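TsrE (Streptomyces laurentii, PDB 7CWW) probably catalyses a cyclisation step in the biosynthesis of a thiopeptide antibiotic. Local coordinates at residues A27-E32 with P64-R69; L57-R62 with R68-R73; E210-S213 with E218-D221. All blocks are in the same frame, centred on the assembly; numbering follows the deposited sequence.

Contact 1 (A27-E32 with P64-R69)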
loop_
_atom_site.group_PDB
_atom_site.type_symbol
_atom_site.label_atom_id
_atom_site.label_comp_id
_atom_site.label_asym_id
_atom_site.label_seq_id
_atom_site.Cartn_x
_atom_site.Cartn_y
_atom_site.Cartn_z
ATOM N N ALA A 27 -8.894 -1.547 -19.999
ATOM C CA ALA A 27 -7.957 -2.664 -20.110
ATOM C C ALA A 27 -8.090 -3.422 -21.428
ATOM O O ALA A 27 -7.052 -3.707 -22.051
ATOM C CB ALA A 27 -8.108 -3.604 -18.908
ATOM N N PRO A 28 -9.290 -3.776 -21.912
ATOM C CA PRO A 28 -9.356 -4.474 -23.213
ATOM C C PRO A 28 -8.791 -3.659 -24.367
ATOM O O PRO A 28 -8.126 -4.215 -25.243
ATOM C CB PRO A 28 -10.858 -4.729 -23.393
ATOM C CG PRO A 28 -11.420 -4.684 -22.020
ATOM C CD PRO A 28 -10.629 -3.648 -21.306
ATOM N N LEU A 29 -9.048 -2.350 -24.392
ATOM C CA LEU A 29 -8.488 -1.491 -25.434
ATOM C C LEU A 29 -6.967 -1.429 -25.339
ATOM O O LEU A 29 -6.256 -1.606 -26.339
ATOM C CB LEU A 29 -9.083 -0.082 -25.320
ATOM C CG LEU A 29 -8.737 0.985 -26.371
ATOM C CD1 LEU A 29 -9.872 2.016 -26.436
ATOM C CD2 LEU A 29 -7.397 1.685 -26.082
ATOM N N LEU A 30 -6.452 -1.154 -24.143
ATOM C CA LEU A 30 -5.015 -0.951 -23.994
ATOM C C LEU A 30 -4.246 -2.261 -24.132
ATOM O O LEU A 30 -3.150 -2.279 -24.705
ATOM C CB LEU A 30 -4.728 -0.270 -22.654
ATOM C CG LEU A 30 -5.044 1.232 -22.689
ATOM C CD1 LEU A 30 -5.004 1.858 -21.300
ATOM C CD2 LEU A 30 -4.080 1.944 -23.625
ATOM N N ASP A 31 -4.794 -3.370 -23.620
ATOM C CA ASP A 31 -4.156 -4.666 -23.863
ATOM C C ASP A 31 -4.128 -4.990 -25.354
ATOM O O ASP A 31 -3.099 -5.431 -25.876
ATOM C CB ASP A 31 -4.861 -5.779 -23.088
ATOM C CG ASP A 31 -4.527 -5.763 -21.602
ATOM O OD1 ASP A 31 -3.529 -5.124 -21.210
ATOM O OD2 ASP A 31 -5.266 -6.393 -20.821
ATOM N N GLU A 32 -5.240 -4.766 -26.060
ATOM C CA GLU A 32 -5.232 -4.966 -27.511
ATOM C C GLU A 32 -4.185 -4.085 -28.182
ATOM O O GLU A 32 -3.409 -4.555 -29.024
ATOM C CB GLU A 32 -6.612 -4.672 -28.103
ATOM C CG GLU A 32 -6.653 -4.828 -29.624
ATOM C CD GLU A 32 -7.969 -4.383 -30.237
ATOM O OE1 GLU A 32 -8.590 -3.438 -29.709
ATOM O OE2 GLU A 32 -8.382 -4.975 -31.257
ATOM N N PRO A 64 -1.493 9.148 -31.725
ATOM C CA PRO A 64 -2.458 9.977 -30.993
ATOM C C PRO A 64 -3.844 9.359 -30.928
ATOM O O PRO A 64 -4.664 9.811 -30.118
ATOM C CB PRO A 64 -2.483 11.295 -31.788
ATOM C CG PRO A 64 -1.408 11.183 -32.825
ATOM C CD PRO A 64 -1.149 9.720 -33.032
ATOM N N SER A 65 -4.118 8.335 -31.736
ATOM C CA SER A 65 -5.454 7.758 -31.773
ATOM C C SER A 65 -5.802 7.028 -30.480
ATOM O O SER A 65 -6.983 6.937 -30.128
ATOM C CB SER A 65 -5.575 6.811 -32.973
ATOM O OG SER A 65 -5.659 7.538 -34.192
ATOM N N VAL A 66 -4.799 6.528 -29.746
ATOM C CA VAL A 66 -5.083 5.649 -28.612
ATOM C C VAL A 66 -5.825 6.400 -27.517
ATOM O O VAL A 66 -6.853 5.936 -27.010
ATOM C CB VAL A 66 -3.786 5.024 -28.065
ATOM C CG1 VAL A 66 -4.109 4.201 -26.832
ATOM C CG2 VAL A 66 -3.122 4.165 -29.121
ATOM N N GLU A 67 -5.295 7.555 -27.109
ATOM C CA GLU A 67 -5.956 8.345 -26.083
ATOM C C GLU A 67 -7.338 8.793 -26.540
ATOM O O GLU A 67 -8.282 8.840 -25.744
ATOM C CB GLU A 67 -5.095 9.562 -25.738
ATOM C CG GLU A 67 -5.599 10.363 -24.582
ATOM C CD GLU A 67 -4.709 11.553 -24.294
ATOM O OE1 GLU A 67 -3.658 11.675 -24.973
ATOM O OE2 GLU A 67 -5.069 12.361 -23.405
ATOM N N ARG A 68 -7.472 9.128 -27.819
ATOM C CA ARG A 68 -8.747 9.632 -28.322
ATOM C C ARG A 68 -9.777 8.517 -28.394
ATOM O O ARG A 68 -10.942 8.716 -28.026
ATOM C CB ARG A 68 -8.536 10.285 -29.686
ATOM C CG ARG A 68 -7.805 11.626 -29.569
ATOM C CD ARG A 68 -7.095 12.033 -30.853
ATOM N NE ARG A 68 -6.536 13.379 -30.723
ATOM C CZ ARG A 68 -5.437 13.668 -30.027
ATOM N NH1 ARG A 68 -4.756 12.705 -29.406
ATOM N NH2 ARG A 68 -5.011 14.922 -29.958
ATOM N N ARG A 69 -9.356 7.330 -28.847
ATOM C CA ARG A 69 -10.251 6.174 -28.852
ATOM C C ARG A 69 -10.711 5.838 -27.439
ATOM O O ARG A 69 -11.896 5.554 -27.216
ATOM C CB ARG A 69 -9.551 4.976 -29.503
ATOM C CG ARG A 69 -10.400 3.728 -29.657
ATOM C CD ARG A 69 -9.557 2.559 -30.241
ATOM N NE ARG A 69 -8.615 3.044 -31.248
ATOM C CZ ARG A 69 -7.305 2.807 -31.242
ATOM N NH1 ARG A 69 -6.760 2.070 -30.285
ATOM N NH2 ARG A 69 -6.539 3.322 -32.199
#

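Contact 2 (L57-R62 with R68-R73)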
loop_
_atom_site.group_PDB
_atom_site.type_symbol
_atom_site.label_atom_id
_atom_site.label_comp_id
_atom_site.label_asym_id
_atom_site.label_seq_id
_atom_site.Cartn_x
_atom_site.Cartn_y
_atom_site.Cartn_z
ATOM N N LEU A 57 -4.844 6.749 -16.635
ATOM C CA LEU A 57 -4.287 5.756 -17.549
ATOM C C LEU A 57 -3.006 6.325 -18.132
ATOM O O LEU A 57 -3.020 7.392 -18.752
ATOM C CB LEU A 57 -5.287 5.387 -18.649
ATOM C CG LEU A 57 -6.590 4.827 -18.054
ATOM C CD1 LEU A 57 -7.716 4.740 -19.060
ATOM C CD2 LEU A 57 -6.334 3.455 -17.425
ATOM N N ARG A 58 -1.899 5.637 -17.906
ATOM C CA ARG A 58 -0.601 6.105 -18.361
ATOM C C ARG A 58 -0.001 5.071 -19.298
ATOM O O ARG A 58 0.054 3.884 -18.970
ATOM C CB ARG A 58 0.337 6.378 -17.188
ATOM C CG ARG A 58 1.515 7.215 -17.580
ATOM C CD ARG A 58 2.038 7.976 -16.402
ATOM N NE ARG A 58 3.364 8.487 -16.687
ATOM C CZ ARG A 58 3.602 9.700 -17.172
ATOM N NH1 ARG A 58 4.852 10.090 -17.394
ATOM N NH2 ARG A 58 2.593 10.525 -17.420
ATOM N N PHE A 59 0.436 5.520 -20.465
ATOM C CA PHE A 59 0.899 4.588 -21.473
ATOM C C PHE A 59 1.764 5.353 -22.457
ATOM O O PHE A 59 1.610 6.563 -22.630
ATOM C CB PHE A 59 -0.271 3.895 -22.194
ATOM C CG PHE A 59 -1.335 4.844 -22.712
ATOM C CD1 PHE A 59 -2.383 5.249 -21.902
ATOM C CD2 PHE A 59 -1.294 5.311 -24.016
ATOM C CE1 PHE A 59 -3.360 6.107 -22.383
ATOM C CE2 PHE A 59 -2.265 6.172 -24.497
ATOM C CZ PHE A 59 -3.299 6.571 -23.685
ATOM N N ALA A 60 2.679 4.634 -23.094
ATOM C CA ALA A 60 3.551 5.199 -24.110
ATOM C C ALA A 60 3.116 4.669 -25.470
ATOM O O ALA A 60 3.036 3.455 -25.670
ATOM C CB ALA A 60 5.015 4.846 -23.839
ATOM N N SER A 61 2.841 5.577 -26.396
ATOM C CA SER A 61 2.328 5.187 -27.694
ATOM C C SER A 61 2.836 6.156 -28.743
ATOM O O SER A 61 2.992 7.351 -28.480
ATOM C CB SER A 61 0.794 5.156 -27.707
ATOM O OG SER A 61 0.309 5.009 -29.030
ATOM N N ARG A 62 3.089 5.625 -29.931
ATOM C CA ARG A 62 3.407 6.451 -31.084
ATOM C C ARG A 62 2.177 7.136 -31.673
ATOM O O ARG A 62 2.321 8.123 -32.401
ATOM C CB ARG A 62 4.081 5.586 -32.149
ATOM C CG ARG A 62 3.233 4.387 -32.567
ATOM C CD ARG A 62 3.697 3.094 -31.911
ATOM N NE ARG A 62 4.876 2.532 -32.566
ATOM C CZ ARG A 62 4.851 1.883 -33.728
ATOM N NH1 ARG A 62 3.704 1.715 -34.376
ATOM N NH2 ARG A 62 5.977 1.405 -34.246
ATOM N N ARG A 68 -7.472 9.128 -27.819
ATOM C CA ARG A 68 -8.747 9.632 -28.322
ATOM C C ARG A 68 -9.777 8.517 -28.394
ATOM O O ARG A 68 -10.942 8.716 -28.026
ATOM C CB ARG A 68 -8.536 10.285 -29.686
ATOM C CG ARG A 68 -7.805 11.626 -29.569
ATOM C CD ARG A 68 -7.095 12.033 -30.853
ATOM N NE ARG A 68 -6.536 13.379 -30.723
ATOM C CZ ARG A 68 -5.437 13.668 -30.027
ATOM N NH1 ARG A 68 -4.756 12.705 -29.406
ATOM N NH2 ARG A 68 -5.011 14.922 -29.958
ATOM N N ARG A 69 -9.356 7.330 -28.847
ATOM C CA ARG A 69 -10.251 6.174 -28.852
ATOM C C ARG A 69 -10.711 5.838 -27.439
ATOM O O ARG A 69 -11.896 5.554 -27.216
ATOM C CB ARG A 69 -9.551 4.976 -29.503
ATOM C CG ARG A 69 -10.400 3.728 -29.657
ATOM C CD ARG A 69 -9.557 2.559 -30.241
ATOM N NE ARG A 69 -8.615 3.044 -31.248
ATOM C CZ ARG A 69 -7.305 2.807 -31.242
ATOM N NH1 ARG A 69 -6.760 2.070 -30.285
ATOM N NH2 ARG A 69 -6.539 3.322 -32.199
ATOM N N LEU A 70 -9.788 5.897 -26.471
ATOM C CA LEU A 70 -10.131 5.661 -25.071
ATOM C C LEU A 70 -11.210 6.623 -24.592
ATOM O O LEU A 70 -12.223 6.200 -24.019
ATOM C CB LEU A 70 -8.888 5.809 -24.192
ATOM C CG LEU A 70 -8.117 4.556 -23.833
ATOM C CD1 LEU A 70 -6.787 4.952 -23.181
ATOM C CD2 LEU A 70 -8.973 3.669 -22.930
ATOM N N LYS A 71 -10.996 7.929 -24.795
ATOM C CA LYS A 71 -11.978 8.923 -24.365
ATOM C C LYS A 71 -13.340 8.658 -24.991
ATOM O O LYS A 71 -14.379 8.721 -24.315
ATOM C CB LYS A 71 -11.508 10.340 -24.736
ATOM C CG LYS A 71 -10.323 10.864 -23.916
ATOM C CD LYS A 71 -10.164 12.376 -24.116
ATOM C CE LYS A 71 -8.983 12.943 -23.337
ATOM N NZ LYS A 71 -8.875 14.415 -23.576
ATOM N N SER A 72 -13.364 8.367 -26.292
ATOM C CA SER A 72 -14.653 8.273 -26.955
ATOM C C SER A 72 -15.395 7.015 -26.513
ATOM O O SER A 72 -16.626 7.025 -26.399
ATOM C CB SER A 72 -14.461 8.309 -28.480
ATOM O OG SER A 72 -15.619 7.864 -29.160
ATOM N N ARG A 73 -14.657 5.941 -26.218
ATOM C CA ARG A 73 -15.291 4.709 -25.753
ATOM C C ARG A 73 -15.701 4.788 -24.287
ATOM O O ARG A 73 -16.649 4.105 -23.873
ATOM C CB ARG A 73 -14.367 3.519 -25.978
ATOM C CG ARG A 73 -14.195 3.228 -27.457
ATOM C CD ARG A 73 -13.595 1.892 -27.694
ATOM N NE ARG A 73 -13.410 1.644 -29.118
ATOM C CZ ARG A 73 -12.689 0.636 -29.596
ATOM N NH1 ARG A 73 -12.105 -0.203 -28.750
ATOM N NH2 ARG A 73 -12.556 0.466 -30.908
#

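Contact 3 (E210-S213 with E218-D221)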
loop_
_atom_site.group_PDB
_atom_site.type_symbol
_atom_site.label_atom_id
_atom_site.label_comp_id
_atom_site.label_asym_id
_atom_site.label_seq_id
_atom_site.Cartn_x
_atom_site.Cartn_y
_atom_site.Cartn_z
ATOM N N GLU A 210 1.669 -19.489 8.750
ATOM C CA GLU A 210 2.194 -20.830 8.523
ATOM C C GLU A 210 2.505 -21.052 7.046
ATOM O O GLU A 210 3.539 -21.640 6.698
ATOM C CB GLU A 210 1.202 -21.887 9.023
ATOM C CG GLU A 210 1.518 -23.313 8.565
ATOM C CD GLU A 210 2.687 -23.946 9.322
ATOM O OE1 GLU A 210 3.381 -24.822 8.743
ATOM O OE2 GLU A 210 2.917 -23.562 10.492
ATOM N N GLN A 211 1.623 -20.597 6.159
ATOM C CA GLN A 211 1.863 -20.790 4.729
ATOM C C GLN A 211 3.039 -19.954 4.239
ATOM O O GLN A 211 3.597 -20.241 3.177
ATOM C CB GLN A 211 0.593 -20.446 3.942
ATOM C CG GLN A 211 -0.564 -21.438 4.174
ATOM C CD GLN A 211 -1.887 -20.940 3.591
ATOM O OE1 GLN A 211 -2.057 -19.749 3.336
ATOM N NE2 GLN A 211 -2.822 -21.857 3.371
ATOM N N MET A 212 3.419 -18.930 5.001
ATOM C CA MET A 212 4.575 -18.086 4.731
ATOM C C MET A 212 5.823 -18.533 5.495
ATOM O O MET A 212 6.750 -17.733 5.679
ATOM C CB MET A 212 4.248 -16.633 5.084
ATOM C CG MET A 212 3.233 -15.988 4.162
ATOM S SD MET A 212 3.795 -15.906 2.463
ATOM C CE MET A 212 5.367 -15.071 2.641
ATOM N N SER A 213 5.879 -19.792 5.940
ATOM C CA SER A 213 6.967 -20.187 6.839
ATOM C C SER A 213 8.336 -20.129 6.165
ATOM O O SER A 213 9.342 -19.911 6.844
ATOM C CB SER A 213 6.711 -21.592 7.399
ATOM O OG SER A 213 5.577 -21.547 8.255
ATOM N N GLU A 218 9.002 -21.022 -2.731
ATOM C CA GLU A 218 8.035 -20.930 -3.825
ATOM C C GLU A 218 6.631 -20.595 -3.353
ATOM O O GLU A 218 5.792 -20.246 -4.190
ATOM C CB GLU A 218 8.003 -22.234 -4.637
ATOM C CG GLU A 218 9.278 -22.471 -5.437
ATOM C CD GLU A 218 9.295 -21.744 -6.779
ATOM O OE1 GLU A 218 8.233 -21.268 -7.237
ATOM O OE2 GLU A 218 10.381 -21.668 -7.394
ATOM N N LEU A 219 6.359 -20.676 -2.045
ATOM C CA LEU A 219 5.086 -20.212 -1.479
ATOM C C LEU A 219 3.901 -20.953 -2.096
ATOM O O LEU A 219 2.850 -20.364 -2.359
ATOM C CB LEU A 219 4.902 -18.694 -1.647
ATOM C CG LEU A 219 6.016 -17.734 -1.201
ATOM C CD1 LEU A 219 5.629 -16.289 -1.479
ATOM C CD2 LEU A 219 6.324 -17.924 0.262
ATOM N N THR A 220 4.065 -22.256 -2.327
ATOM C CA THR A 220 3.057 -23.002 -3.071
ATOM C C THR A 220 1.731 -23.159 -2.328
ATOM O O THR A 220 0.747 -23.563 -2.951
ATOM C CB THR A 220 3.601 -24.385 -3.440
ATOM O OG1 THR A 220 3.947 -25.090 -2.246
ATOM C CG2 THR A 220 4.841 -24.260 -4.315
ATOM N N ASP A 221 1.672 -22.883 -1.027
ATOM C CA ASP A 221 0.426 -23.014 -0.278
ATOM C C ASP A 221 -0.286 -21.682 -0.057
ATOM O O ASP A 221 -1.363 -21.657 0.551
ATOM C CB ASP A 221 0.698 -23.692 1.070
ATOM C CG ASP A 221 1.071 -25.166 0.912
ATOM O OD1 ASP A 221 0.629 -25.807 -0.067
ATOM O OD2 ASP A 221 1.821 -25.674 1.761
HETATM O O HOH W 1 3.583 -22.013 1.010
#

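Contact 1 (A27-E32 with P64-R69)
The guanidinium of Arg69 is met obliquely by Leu29 CD2, while one of its faces lies against its own helix: Ser65 O stands 4.0 Å above the plane and Val66 CA 4.1 Å, both displaced toward the rim of the group. A bend at chi3 (-38°) turns the head of Arg69 back over this turn of helix, where NH2 forms a salt bridge with Glu38. The carboxylate of Glu32 adds a second, more distant opposite charge, its OE1 5.8 Å from Arg69 NH1, which may contribute to the local electrostatics without forming a contact. Below the head, the aliphatic stem does the packing, with Leu29 CD1 3.7 Å from Arg69 CG. These groups lie between helices 15-35 and 65-78, which run nearly antiparallel (165°), their local axes 11.0 Å apart, on one face of the three-stranded antiparallel sheet. Deeper toward the sheet, Leu30 CD2 reaches Val66 CG1 at 3.9 Å, and Leu29 CD2 comes to 4.2 Å from the same Val66 CG1. Val66 holds this methyl anti to its backbone N (chi1 176°), and one branch thus receives both leucines. Phe59 of strand 52-61 touches Leu30 and Val66 from the sheet, and Trp42 of strand 39-49 also covers Leu30.

Contact 2 (L57-R62 with R68-R73)
Two residues along the strand from Phe59, the ring that meets Leu70, Ser61 OG is hydrogen-bonded to both Glu38 O and Ser63 N, fixing the end of strand 52-61 to the loop regions beside it. The contact itself is apolar. Leu70 projects from helix 65-78 toward the sheet and splits its two methyls between Phe59 and Leu57, two residues apart on the strand: CD1 lies 3.7 Å from Phe59 CE1 and 3.9 Å from Phe59 CZ, and CD2 is 4.2 Å from Leu57 CD1. Phe59 and Leu70 approach from opposite directions, and the methyl comes obliquely to the ring at the CE1-CZ side. The phenyl is set there by a chi1 of 50°, which places CG between the backbone N and the carbonyl carbon; Leu70 in turn carries a chi1 of -95°, well off the usual staggered value. Leu57 and Phe59 both direct their CB atoms to the helix, whereas Arg58 between them touches Tyr93 and His95 in loops and forms weak, long ion pairs with Glu110 and Asp8. On the helix, Arg69 CD sits 3.7 Å above the centre of the Arg73 guanidinium. Leu29 of helix 15-35 and Leu9 of strand 5-11 also touch Leu70. Strand 52-61 is the middle strand of the sheet, inserted between the parallel strands 5-11 and 39-49 of a split beta-alpha-beta unit, and helix 65-78 follows it directly and covers it beside helix 15-35, on one face of a two-layer alpha/beta sandwich.

Contact 3 (E210-S213 with E218-D221)
In the helix-loop-helix connection between helices 183-211 and 224-245, Gln211 and Met212, where the first helix ends, fold against Asp221 and Leu219 of the loop. A water ties the two backbones together, donating to Gln211 O at 2.8 Å and accepting from Asp221 N at 2.9 Å. The Gln211 chain, extended beyond CG, crosses Asp221 at about a right angle and lays the face of its amide over Asp221 O, 3.2 Å from CD. This is contact without a hydrogen bond: the oxygen lies off the direction of the N-H bonds of NE2, and Gln211 OE1 is itself an acceptor; the amide and carboxylate planes are 42° apart. The helix end is closed by Ser213, whose N and OG both bond to Glu210 O from the same face of its plane, OG at 2.6 Å. Leu219 has left-handed helical phi/psi (59°/39°), and Leu230 of helix 224-245 touches both it and Met212. Helix 131-149 also covers Met212, whose side chain is about 11 Å from a bound polyethylene glycol. The CB of Met212 points away from the loop, but bends at chi2 and chi3 return its end to Leu219, with CE 3.8 Å and SD 3.9 Å from CD2.

How the contacts relate
From the N terminus, helix 15-35 supplies the first half of contact 1, and the chain then passes through strands 39-49 and 52-61 before helix 65-78 closes that loop. Contact 2 opens within this span, on strand 52-61, and closes just beyond it on the same helix, so the two interleave rather than nest and share Arg68 and Arg69. They also touch, at Val66 CG2 and Ser61 OG, joining two helices and the sheet into one core. Contact 3 follows in series, a short closure of the C-terminal end of helix 183-211 onto the loop that leads to helix 224-245; its centre is about 38 Å from that of contact 1 and 40 Å from that of contact 2.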